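Local atomic coordinates of neurotoxin (Clostridium botulinum, PDB entry 1ZB7), a protein that acts in the host cytosol as a zinc endopeptidase that cleaves the synaptobrevins VAMP1, VAMP2 and VAMP3, in VAMP2 at an Ala-Ala bond. Residues 112-120 with 319-327; 379-390 with 413-423. All coordinates share one frame; numbering follows the deposited sequence.

Contact 1 of 2, residues 112-120 with 319-327; sequences IVDAIPYLG and YKQIYKNKY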
loop_
_atom_site.group_PDB
_atom_site.type_symbol
_atom_site.label_atom_id
_atom_site.label_comp_id
_atom_site.label_asym_id
_atom_site.label_seq_id
_atom_site.Cartn_x
_atom_site.Cartn_y
_atom_site.Cartn_z
ATOM N N ILE A 112 -8.654 -18.350 22.063
ATOM C CA ILE A 112 -7.222 -18.371 22.410
ATOM C C ILE A 112 -6.910 -19.370 23.510
ATOM O O ILE A 112 -5.983 -20.137 23.388
ATOM C CB ILE A 112 -6.705 -16.893 22.719
ATOM C CG1 ILE A 112 -6.625 -16.101 21.380
ATOM C CG2 ILE A 112 -5.430 -16.894 23.469
ATOM C CD1 ILE A 112 -6.463 -14.610 21.528
ATOM N N VAL A 113 -7.684 -19.341 24.590
ATOM C CA VAL A 113 -7.587 -20.274 25.706
ATOM C C VAL A 113 -7.678 -21.706 25.263
ATOM O O VAL A 113 -6.862 -22.551 25.647
ATOM C CB VAL A 113 -8.690 -19.991 26.759
ATOM C CG1 VAL A 113 -8.744 -21.120 27.891
ATOM C CG2 VAL A 113 -8.389 -18.696 27.404
ATOM N N ASP A 114 -8.653 -21.995 24.427
ATOM C CA ASP A 114 -8.753 -23.322 23.881
ATOM C C ASP A 114 -7.729 -23.777 22.842
ATOM O O ASP A 114 -7.683 -25.016 22.529
ATOM C CB ASP A 114 -10.183 -23.535 23.299
ATOM C CG ASP A 114 -11.219 -23.641 24.375
ATOM O OD1 ASP A 114 -10.876 -23.713 25.627
ATOM O OD2 ASP A 114 -12.402 -23.623 23.970
ATOM N N ALA A 115 -6.972 -22.868 22.237
ATOM C CA ALA A 115 -6.142 -23.211 21.066
ATOM C C ALA A 115 -4.745 -23.597 21.463
ATOM O O ALA A 115 -3.766 -23.025 21.032
ATOM C CB ALA A 115 -6.139 -22.119 20.040
ATOM N N ILE A 116 -4.672 -24.625 22.301
ATOM C CA ILE A 116 -3.425 -25.217 22.760
ATOM C C ILE A 116 -2.598 -25.640 21.563
ATOM O O ILE A 116 -3.119 -26.257 20.659
ATOM C CB ILE A 116 -3.796 -26.351 23.740
ATOM C CG1 ILE A 116 -3.992 -25.787 25.108
ATOM C CG2 ILE A 116 -2.864 -27.538 23.813
ATOM C CD1 ILE A 116 -5.394 -25.533 25.302
ATOM N N PRO A 117 -1.328 -25.265 21.532
ATOM C CA PRO A 117 -0.412 -25.804 20.522
ATOM C C PRO A 117 -0.376 -27.344 20.544
ATOM O O PRO A 117 -0.598 -27.986 21.594
ATOM C CB PRO A 117 0.964 -25.201 20.883
ATOM C CG PRO A 117 0.694 -24.308 22.073
ATOM C CD PRO A 117 -0.703 -24.280 22.425
ATOM N N TYR A 118 -0.210 -27.926 19.357
ATOM C CA TYR A 118 0.048 -29.314 19.212
ATOM C C TYR A 118 1.327 -29.686 19.956
ATOM O O TYR A 118 2.329 -28.958 19.952
ATOM C CB TYR A 118 0.091 -29.664 17.724
ATOM C CG TYR A 118 0.129 -31.167 17.431
ATOM C CD1 TYR A 118 -1.062 -31.880 17.283
ATOM C CD2 TYR A 118 1.338 -31.858 17.332
ATOM C CE1 TYR A 118 -1.051 -33.295 17.014
ATOM C CE2 TYR A 118 1.351 -33.289 17.069
ATOM C CZ TYR A 118 0.138 -33.974 16.928
ATOM O OH TYR A 118 0.068 -35.326 16.730
ATOM N N LEU A 119 1.288 -30.831 20.645
ATOM C CA LEU A 119 2.489 -31.455 21.274
ATOM C C LEU A 119 3.497 -32.037 20.268
ATOM O O LEU A 119 3.669 -33.228 20.146
ATOM C CB LEU A 119 2.057 -32.485 22.302
ATOM C CG LEU A 119 1.001 -32.064 23.299
ATOM C CD1 LEU A 119 0.773 -33.106 24.287
ATOM C CD2 LEU A 119 1.359 -30.718 24.061
ATOM N N GLY A 120 4.163 -31.168 19.531
ATOM C CA GLY A 120 5.158 -31.580 18.570
ATOM C C GLY A 120 5.378 -30.530 17.506
ATOM O O GLY A 120 4.834 -29.468 17.557
ATOM N N TYR A 319 -5.470 -35.481 25.138
ATOM C CA TYR A 319 -4.975 -34.525 24.218
ATOM C C TYR A 319 -5.512 -34.709 22.812
ATOM O O TYR A 319 -5.672 -33.760 22.140
ATOM C CB TYR A 319 -3.445 -34.580 24.217
ATOM C CG TYR A 319 -2.915 -33.759 25.341
ATOM C CD1 TYR A 319 -2.599 -34.378 26.563
ATOM C CD2 TYR A 319 -2.763 -32.390 25.205
ATOM C CE1 TYR A 319 -2.128 -33.602 27.613
ATOM C CE2 TYR A 319 -2.244 -31.645 26.246
ATOM C CZ TYR A 319 -1.984 -32.258 27.440
ATOM O OH TYR A 319 -1.582 -31.590 28.495
ATOM N N LYS A 320 -5.735 -35.934 22.363
ATOM C CA LYS A 320 -6.516 -36.178 21.153
ATOM C C LYS A 320 -7.880 -35.492 21.159
ATOM O O LYS A 320 -8.306 -34.913 20.156
ATOM C CB LYS A 320 -6.660 -37.671 20.881
ATOM C CG LYS A 320 -5.377 -38.329 20.423
ATOM C CD LYS A 320 -5.576 -39.789 20.065
ATOM C CE LYS A 320 -4.308 -40.412 19.383
ATOM N NZ LYS A 320 -4.482 -41.712 18.468
ATOM N N GLN A 321 -8.576 -35.578 22.283
ATOM C CA GLN A 321 -9.862 -34.882 22.436
ATOM C C GLN A 321 -9.822 -33.300 22.400
ATOM O O GLN A 321 -10.657 -32.620 21.823
ATOM C CB GLN A 321 -10.528 -35.373 23.693
ATOM C CG GLN A 321 -11.895 -34.739 23.919
ATOM C CD GLN A 321 -13.024 -35.223 22.976
ATOM O OE1 GLN A 321 -13.365 -36.432 22.941
ATOM N NE2 GLN A 321 -13.656 -34.263 22.267
ATOM N N ILE A 322 -8.862 -32.764 23.083
ATOM C CA ILE A 322 -8.527 -31.389 23.013
ATOM C C ILE A 322 -8.299 -30.908 21.541
ATOM O O ILE A 322 -8.882 -29.899 21.095
ATOM C CB ILE A 322 -7.284 -31.138 23.893
ATOM C CG1 ILE A 322 -7.665 -31.240 25.369
ATOM C CG2 ILE A 322 -6.703 -29.781 23.649
ATOM C CD1 ILE A 322 -6.438 -31.024 26.319
ATOM N N TYR A 323 -7.465 -31.627 20.799
ATOM C CA TYR A 323 -7.182 -31.263 19.411
ATOM C C TYR A 323 -8.382 -31.462 18.505
ATOM O O TYR A 323 -8.616 -30.652 17.619
ATOM C CB TYR A 323 -5.911 -31.976 18.886
ATOM C CG TYR A 323 -4.692 -31.545 19.665
ATOM C CD1 TYR A 323 -4.434 -30.168 19.911
ATOM C CD2 TYR A 323 -3.836 -32.492 20.254
ATOM C CE1 TYR A 323 -3.447 -29.820 20.643
ATOM C CE2 TYR A 323 -2.752 -32.080 20.970
ATOM C CZ TYR A 323 -2.583 -30.768 21.177
ATOM O OH TYR A 323 -1.593 -30.332 21.978
ATOM N N LYS A 324 -9.126 -32.541 18.677
ATOM C CA LYS A 324 -10.410 -32.699 17.991
ATOM C C LYS A 324 -11.315 -31.450 18.184
ATOM O O LYS A 324 -11.837 -30.920 17.241
ATOM C CB LYS A 324 -11.087 -33.956 18.475
ATOM C CG LYS A 324 -12.451 -34.248 17.797
ATOM C CD LYS A 324 -13.263 -35.208 18.630
ATOM C CE LYS A 324 -14.636 -35.406 17.987
ATOM N NZ LYS A 324 -15.280 -36.701 18.431
ATOM N N ASN A 325 -11.456 -30.996 19.425
ATOM C CA ASN A 325 -12.177 -29.779 19.773
ATOM C C ASN A 325 -11.548 -28.534 19.190
ATOM O O ASN A 325 -12.259 -27.725 18.585
ATOM C CB ASN A 325 -12.314 -29.570 21.297
ATOM C CG ASN A 325 -13.051 -30.799 22.087
ATOM O OD1 ASN A 325 -13.610 -31.746 21.509
ATOM N ND2 ASN A 325 -13.010 -30.716 23.463
ATOM N N LYS A 326 -10.235 -28.350 19.331
ATOM C CA LYS A 326 -9.556 -27.168 18.729
ATOM C C LYS A 326 -9.735 -27.050 17.212
ATOM O O LYS A 326 -10.080 -25.953 16.705
ATOM C CB LYS A 326 -8.059 -27.127 19.099
ATOM C CG LYS A 326 -7.147 -26.208 18.292
ATOM C CD LYS A 326 -5.729 -26.185 18.794
ATOM C CE LYS A 326 -4.776 -25.407 17.838
ATOM N NZ LYS A 326 -3.371 -25.707 18.099
ATOM N N TYR A 327 -9.477 -28.147 16.490
ATOM C CA TYR A 327 -9.469 -28.120 15.018
ATOM C C TYR A 327 -10.823 -28.503 14.443
ATOM O O TYR A 327 -11.017 -28.445 13.233
ATOM C CB TYR A 327 -8.405 -28.996 14.390
ATOM C CG TYR A 327 -7.002 -28.631 14.754
ATOM C CD1 TYR A 327 -6.307 -27.635 14.067
ATOM C CD2 TYR A 327 -6.359 -29.259 15.853
ATOM C CE1 TYR A 327 -4.980 -27.278 14.453
ATOM C CE2 TYR A 327 -5.052 -28.875 16.280
ATOM C CZ TYR A 327 -4.361 -27.927 15.534
ATOM O OH TYR A 327 -3.099 -27.557 15.946
HETATM O O HOH W 1 -9.718 -27.385 22.737
#
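K326 and Y323, one turn apart on helix 316-327, reach two successive carbonyls of the loop that follows helix 103-114. The ammonium NZ of K326 donates to I116 O at 2.6 Å, coming from above the carbonyl plane, 40° out of it. Y323 gives its hydroxyl proton to P117 O, with OH and O 2.6 Å apart, and the same OH accepts a weak bond from L119 N at 3.2 Å. The I116 carbonyl oxygen also lies at the edge of the Y323 ring, in its plane, while Y118 CD1 sits over one face, 4.0 Å above it. Farther along, L119 CD1 stands above the Y319 ring in a CH-pi contact, 3.9 Å from the centroid. Behind this first shell, K326 leaves the helix with CG anti to the backbone N (chi1 165°) and runs extended past A115; its NZ is steadied by Y327 OH and L239 O, and Y327 OH in turn is bonded to G186 O. A water donates to both D114 O and I322 O, joining the two backbones. A loop with two inverse gamma turns is thus fastened mainly through its carbonyls, and the buried ammonium, held by three oxygens, probably keeps its charge.

Contact 2 of 2, residues 379-390 with 413-423; sequences PIKTEKLLDNTI and KAVNKEAYEEI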
loop_
_atom_site.group_PDB
_atom_site.type_symbol
_atom_site.label_atom_id
_atom_site.label_comp_id
_atom_site.label_asym_id
_atom_site.label_seq_id
_atom_site.Cartn_x
_atom_site.Cartn_y
_atom_site.Cartn_z
ATOM N N PRO A 379 4.066 8.713 17.782
ATOM C CA PRO A 379 3.188 8.198 18.862
ATOM C C PRO A 379 3.037 9.219 20.036
ATOM O O PRO A 379 3.748 10.200 20.103
ATOM C CB PRO A 379 3.857 6.921 19.259
ATOM C CG PRO A 379 5.356 7.168 18.986
ATOM C CD PRO A 379 5.393 8.073 17.745
ATOM N N ILE A 380 2.039 9.013 20.890
ATOM C CA ILE A 380 1.833 9.789 22.077
ATOM C C ILE A 380 1.729 8.830 23.284
ATOM O O ILE A 380 1.676 7.665 23.115
ATOM C CB ILE A 380 0.572 10.734 21.945
ATOM C CG1 ILE A 380 -0.710 9.925 21.809
ATOM C CG2 ILE A 380 0.779 11.840 20.870
ATOM C CD1 ILE A 380 -1.975 10.717 21.516
ATOM N N LYS A 381 1.712 9.352 24.489
ATOM C CA LYS A 381 1.830 8.617 25.786
ATOM C C LYS A 381 0.542 8.955 26.516
ATOM O O LYS A 381 0.064 10.072 26.455
ATOM C CB LYS A 381 3.105 9.128 26.535
ATOM C CG LYS A 381 3.356 8.723 28.023
ATOM C CD LYS A 381 3.343 7.234 28.127
ATOM C CE LYS A 381 3.796 6.589 29.529
ATOM N NZ LYS A 381 4.528 5.323 29.230
ATOM N N THR A 382 -0.059 8.001 27.166
ATOM C CA THR A 382 -1.031 8.305 28.200
ATOM C C THR A 382 -0.608 7.709 29.503
ATOM O O THR A 382 -0.201 6.558 29.567
ATOM C CB THR A 382 -2.523 7.892 27.822
ATOM O OG1 THR A 382 -3.410 8.136 28.934
ATOM C CG2 THR A 382 -2.629 6.487 27.425
ATOM N N GLU A 383 -0.789 8.443 30.562
ATOM C CA GLU A 383 -0.586 7.985 31.942
ATOM C C GLU A 383 -1.938 7.736 32.643
ATOM O O GLU A 383 -1.946 7.412 33.792
ATOM C CB GLU A 383 0.156 9.033 32.780
ATOM C CG GLU A 383 1.575 9.375 32.341
ATOM C CD GLU A 383 2.595 8.292 32.594
ATOM O OE1 GLU A 383 2.235 7.122 33.017
ATOM O OE2 GLU A 383 3.796 8.644 32.358
ATOM N N LYS A 384 -3.052 7.861 31.931
ATOM C CA LYS A 384 -4.388 7.903 32.543
ATOM C C LYS A 384 -5.326 6.711 32.303
ATOM O O LYS A 384 -6.506 6.821 32.562
ATOM C CB LYS A 384 -5.056 9.211 32.079
ATOM C CG LYS A 384 -4.307 10.365 32.667
ATOM C CD LYS A 384 -5.095 11.602 32.776
ATOM C CE LYS A 384 -4.155 12.730 33.201
ATOM N NZ LYS A 384 -4.591 13.965 32.615
ATOM N N LEU A 385 -4.801 5.578 31.838
ATOM C CA LEU A 385 -5.612 4.418 31.453
ATOM C C LEU A 385 -6.282 3.765 32.653
ATOM O O LEU A 385 -7.338 3.152 32.514
ATOM C CB LEU A 385 -4.745 3.370 30.708
ATOM C CG LEU A 385 -4.343 3.733 29.269
ATOM C CD1 LEU A 385 -3.571 2.625 28.723
ATOM C CD2 LEU A 385 -5.533 4.007 28.359
ATOM N N LEU A 386 -5.687 3.916 33.831
ATOM C CA LEU A 386 -6.354 3.560 35.118
ATOM C C LEU A 386 -7.263 4.633 35.742
ATOM O O LEU A 386 -7.806 4.399 36.812
ATOM C CB LEU A 386 -5.322 3.087 36.188
ATOM C CG LEU A 386 -4.502 1.859 35.760
ATOM C CD1 LEU A 386 -3.437 1.507 36.802
ATOM C CD2 LEU A 386 -5.432 0.645 35.413
ATOM N N ASP A 387 -7.441 5.787 35.102
ATOM C CA ASP A 387 -8.349 6.816 35.548
ATOM C C ASP A 387 -9.712 6.620 34.855
ATOM O O ASP A 387 -9.834 6.849 33.648
ATOM C CB ASP A 387 -7.758 8.163 35.135
ATOM C CG ASP A 387 -8.419 9.359 35.846
ATOM O OD1 ASP A 387 -9.613 9.272 36.137
ATOM O OD2 ASP A 387 -7.721 10.346 36.144
ATOM N N ASN A 388 -10.743 6.250 35.607
ATOM C CA ASN A 388 -12.092 6.066 35.036
ATOM C C ASN A 388 -12.827 7.351 34.578
ATOM O O ASN A 388 -13.770 7.265 33.819
ATOM C CB ASN A 388 -12.991 5.203 35.914
ATOM C CG ASN A 388 -12.547 3.751 35.964
ATOM O OD1 ASN A 388 -12.250 3.107 34.950
ATOM N ND2 ASN A 388 -12.521 3.223 37.147
ATOM N N THR A 389 -12.332 8.525 34.913
ATOM C CA THR A 389 -12.867 9.752 34.281
ATOM C C THR A 389 -12.378 9.960 32.854
ATOM O O THR A 389 -12.905 10.838 32.132
ATOM C CB THR A 389 -12.554 11.004 35.107
ATOM O OG1 THR A 389 -11.161 11.214 35.134
ATOM C CG2 THR A 389 -13.055 10.839 36.553
ATOM N N ILE A 390 -11.422 9.112 32.422
ATOM C CA ILE A 390 -10.706 9.289 31.148
ATOM C C ILE A 390 -10.780 8.006 30.289
ATOM O O ILE A 390 -10.839 8.080 29.096
ATOM C CB ILE A 390 -9.161 9.624 31.387
ATOM C CG1 ILE A 390 -8.949 10.943 32.140
ATOM C CG2 ILE A 390 -8.357 9.611 30.050
ATOM C CD1 ILE A 390 -9.028 12.152 31.266
ATOM N N LYS A 413 -7.381 13.954 18.932
ATOM C CA LYS A 413 -6.275 14.641 19.652
ATOM C C LYS A 413 -6.635 16.118 19.999
ATOM O O LYS A 413 -6.117 16.638 21.003
ATOM C CB LYS A 413 -5.009 14.692 18.840
ATOM C CG LYS A 413 -4.030 13.537 18.886
ATOM C CD LYS A 413 -2.682 14.235 19.186
ATOM C CE LYS A 413 -1.619 13.723 18.425
ATOM N NZ LYS A 413 -0.468 14.630 18.745
ATOM N N ALA A 414 -7.413 16.795 19.130
ATOM C CA ALA A 414 -7.715 18.239 19.364
ATOM C C ALA A 414 -8.753 18.478 20.459
ATOM O O ALA A 414 -8.731 19.526 21.045
ATOM C CB ALA A 414 -8.146 18.950 18.102
ATOM N N VAL A 415 -9.618 17.507 20.741
ATOM C CA VAL A 415 -10.683 17.597 21.690
ATOM C C VAL A 415 -10.344 16.986 23.049
ATOM O O VAL A 415 -10.729 17.523 24.033
ATOM C CB VAL A 415 -11.904 16.856 21.162
ATOM C CG1 VAL A 415 -13.019 16.723 22.240
ATOM C CG2 VAL A 415 -12.453 17.525 19.995
ATOM N N ASN A 416 -9.720 15.813 23.106
ATOM C CA ASN A 416 -9.539 15.114 24.376
ATOM C C ASN A 416 -8.066 15.206 24.844
ATOM O O ASN A 416 -7.387 14.209 25.100
ATOM C CB ASN A 416 -10.030 13.636 24.261
ATOM C CG ASN A 416 -10.225 13.007 25.629
ATOM O OD1 ASN A 416 -10.229 13.741 26.614
ATOM N ND2 ASN A 416 -10.312 11.655 25.718
ATOM N N LYS A 417 -7.575 16.425 24.873
ATOM C CA LYS A 417 -6.194 16.721 25.250
ATOM C C LYS A 417 -5.768 16.239 26.637
ATOM O O LYS A 417 -4.608 15.912 26.877
ATOM C CB LYS A 417 -5.963 18.240 25.133
ATOM C CG LYS A 417 -5.972 18.742 23.695
ATOM C CD LYS A 417 -5.235 20.101 23.569
ATOM C CE LYS A 417 -4.891 20.487 22.108
ATOM N NZ LYS A 417 -4.323 19.264 21.373
ATOM N N GLU A 418 -6.693 16.172 27.552
ATOM C CA GLU A 418 -6.352 15.757 28.912
ATOM C C GLU A 418 -5.973 14.247 28.957
ATOM O O GLU A 418 -5.310 13.744 29.899
ATOM C CB GLU A 418 -7.531 16.102 29.845
ATOM C CG GLU A 418 -8.674 15.161 29.632
ATOM C CD GLU A 418 -9.899 15.492 30.463
ATOM O OE1 GLU A 418 -9.807 15.396 31.716
ATOM O OE2 GLU A 418 -10.964 15.749 29.842
ATOM N N ALA A 419 -6.357 13.511 27.908
ATOM C CA ALA A 419 -6.152 12.074 27.899
ATOM C C ALA A 419 -4.677 11.665 27.728
ATOM O O ALA A 419 -4.292 10.558 28.089
ATOM C CB ALA A 419 -7.013 11.478 26.850
ATOM N N TYR A 420 -3.839 12.566 27.223
ATOM C CA TYR A 420 -2.496 12.164 26.688
ATOM C C TYR A 420 -1.497 13.238 26.825
ATOM O O TYR A 420 -1.839 14.357 27.008
ATOM C CB TYR A 420 -2.550 11.785 25.189
ATOM C CG TYR A 420 -2.749 12.969 24.290
ATOM C CD1 TYR A 420 -1.656 13.699 23.789
ATOM C CD2 TYR A 420 -4.017 13.348 23.910
ATOM C CE1 TYR A 420 -1.853 14.855 22.960
ATOM C CE2 TYR A 420 -4.229 14.449 23.092
ATOM C CZ TYR A 420 -3.162 15.205 22.641
ATOM O OH TYR A 420 -3.457 16.254 21.838
ATOM N N GLU A 421 -0.244 12.903 26.594
ATOM C CA GLU A 421 0.774 13.920 26.430
ATOM C C GLU A 421 1.679 13.600 25.234
ATOM O O GLU A 421 1.869 12.406 24.882
ATOM C CB GLU A 421 1.477 14.100 27.804
ATOM C CG GLU A 421 2.650 13.233 28.077
ATOM C CD GLU A 421 2.474 12.065 29.114
ATOM O OE1 GLU A 421 1.352 11.717 29.621
ATOM O OE2 GLU A 421 3.549 11.453 29.391
ATOM N N GLU A 422 2.200 14.643 24.573
ATOM C CA GLU A 422 3.081 14.513 23.419
ATOM C C GLU A 422 4.418 13.979 23.951
ATOM O O GLU A 422 4.713 14.148 25.114
ATOM C CB GLU A 422 3.353 15.816 22.683
ATOM C CG GLU A 422 2.171 16.432 21.925
ATOM C CD GLU A 422 1.670 15.675 20.688
ATOM O OE1 GLU A 422 2.367 14.878 20.007
ATOM O OE2 GLU A 422 0.529 15.962 20.329
ATOM N N ILE A 423 5.168 13.268 23.100
ATOM C CA ILE A 423 6.498 12.672 23.483
ATOM C C ILE A 423 7.629 13.624 23.029
ATOM O O ILE A 423 7.629 14.069 21.910
ATOM C CB ILE A 423 6.627 11.263 22.901
ATOM C CG1 ILE A 423 5.622 10.325 23.567
ATOM C CG2 ILE A 423 8.050 10.682 23.069
ATOM C CD1 ILE A 423 5.381 9.018 22.731
HETATM O O HOH W 2 4.270 12.745 20.329
HETATM O O HOH W 3 -1.308 11.398 30.452
HETATM O O HOH W 4 -11.782 10.036 27.621
#
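An antiparallel pairing of strands 377-381 and 421-422 forms the margin of a four-stranded sheet, K381 and E421 being its hydrogen-bonded pair. K381 N donates to E421 O at 3.1 Å and E421 N returns a nearly straight bond (167°) to K381 O. Packing is tight on the side of I380, whose CD1 lies over one face of the Y420 ring, 4.0 Å from its centroid, while K417 O sits over the opposite face. Y420 OH pins the far end of the ring by donating to K413 O, and F221 packs against both I380 and Y420. I390 CG2 rests on A419 CB at 3.9 Å, and K384 NZ reaches E418 O at 2.8 Å. The solvent side, around E421 and E383, is looser. E421 lies alongside K381, yet K381 NZ turns to S198 OG. The like charges of E383 OE2 and E421 OE2, 4.1 Å apart, may slightly raise the proton affinity of one, though solvent would damp this, and a water bridges E421 OE1 and E383 N. T382 holds more firmly: its OG1, anti to the backbone N (chi1 176°), donates to A419 O at 2.7 Å while accepting from K384 N at 3.0 Å in an ST turn.

Overall arrangement
The two contacts follow one another along the chain, contact 1 closing before contact 2 opens, and they lie on opposite sides of the chain's centre. Their centres are about 40 Å apart and their nearest atoms about 19 Å, so neither touches the other. Contact 1 joins segments whose closest ends are 199 residues apart, drawing the loop after helix 103-114 against helix 316-327 in a buried setting beside helices 224-239 and 282-303. In contact 2 the closest ends are 23 residues apart, and the pairing finishes the edge of the small antiparallel sheet built on strands 199-208 and 215-221. The two thus occupy different parts of one protease domain, one among helices and one at a sheet edge.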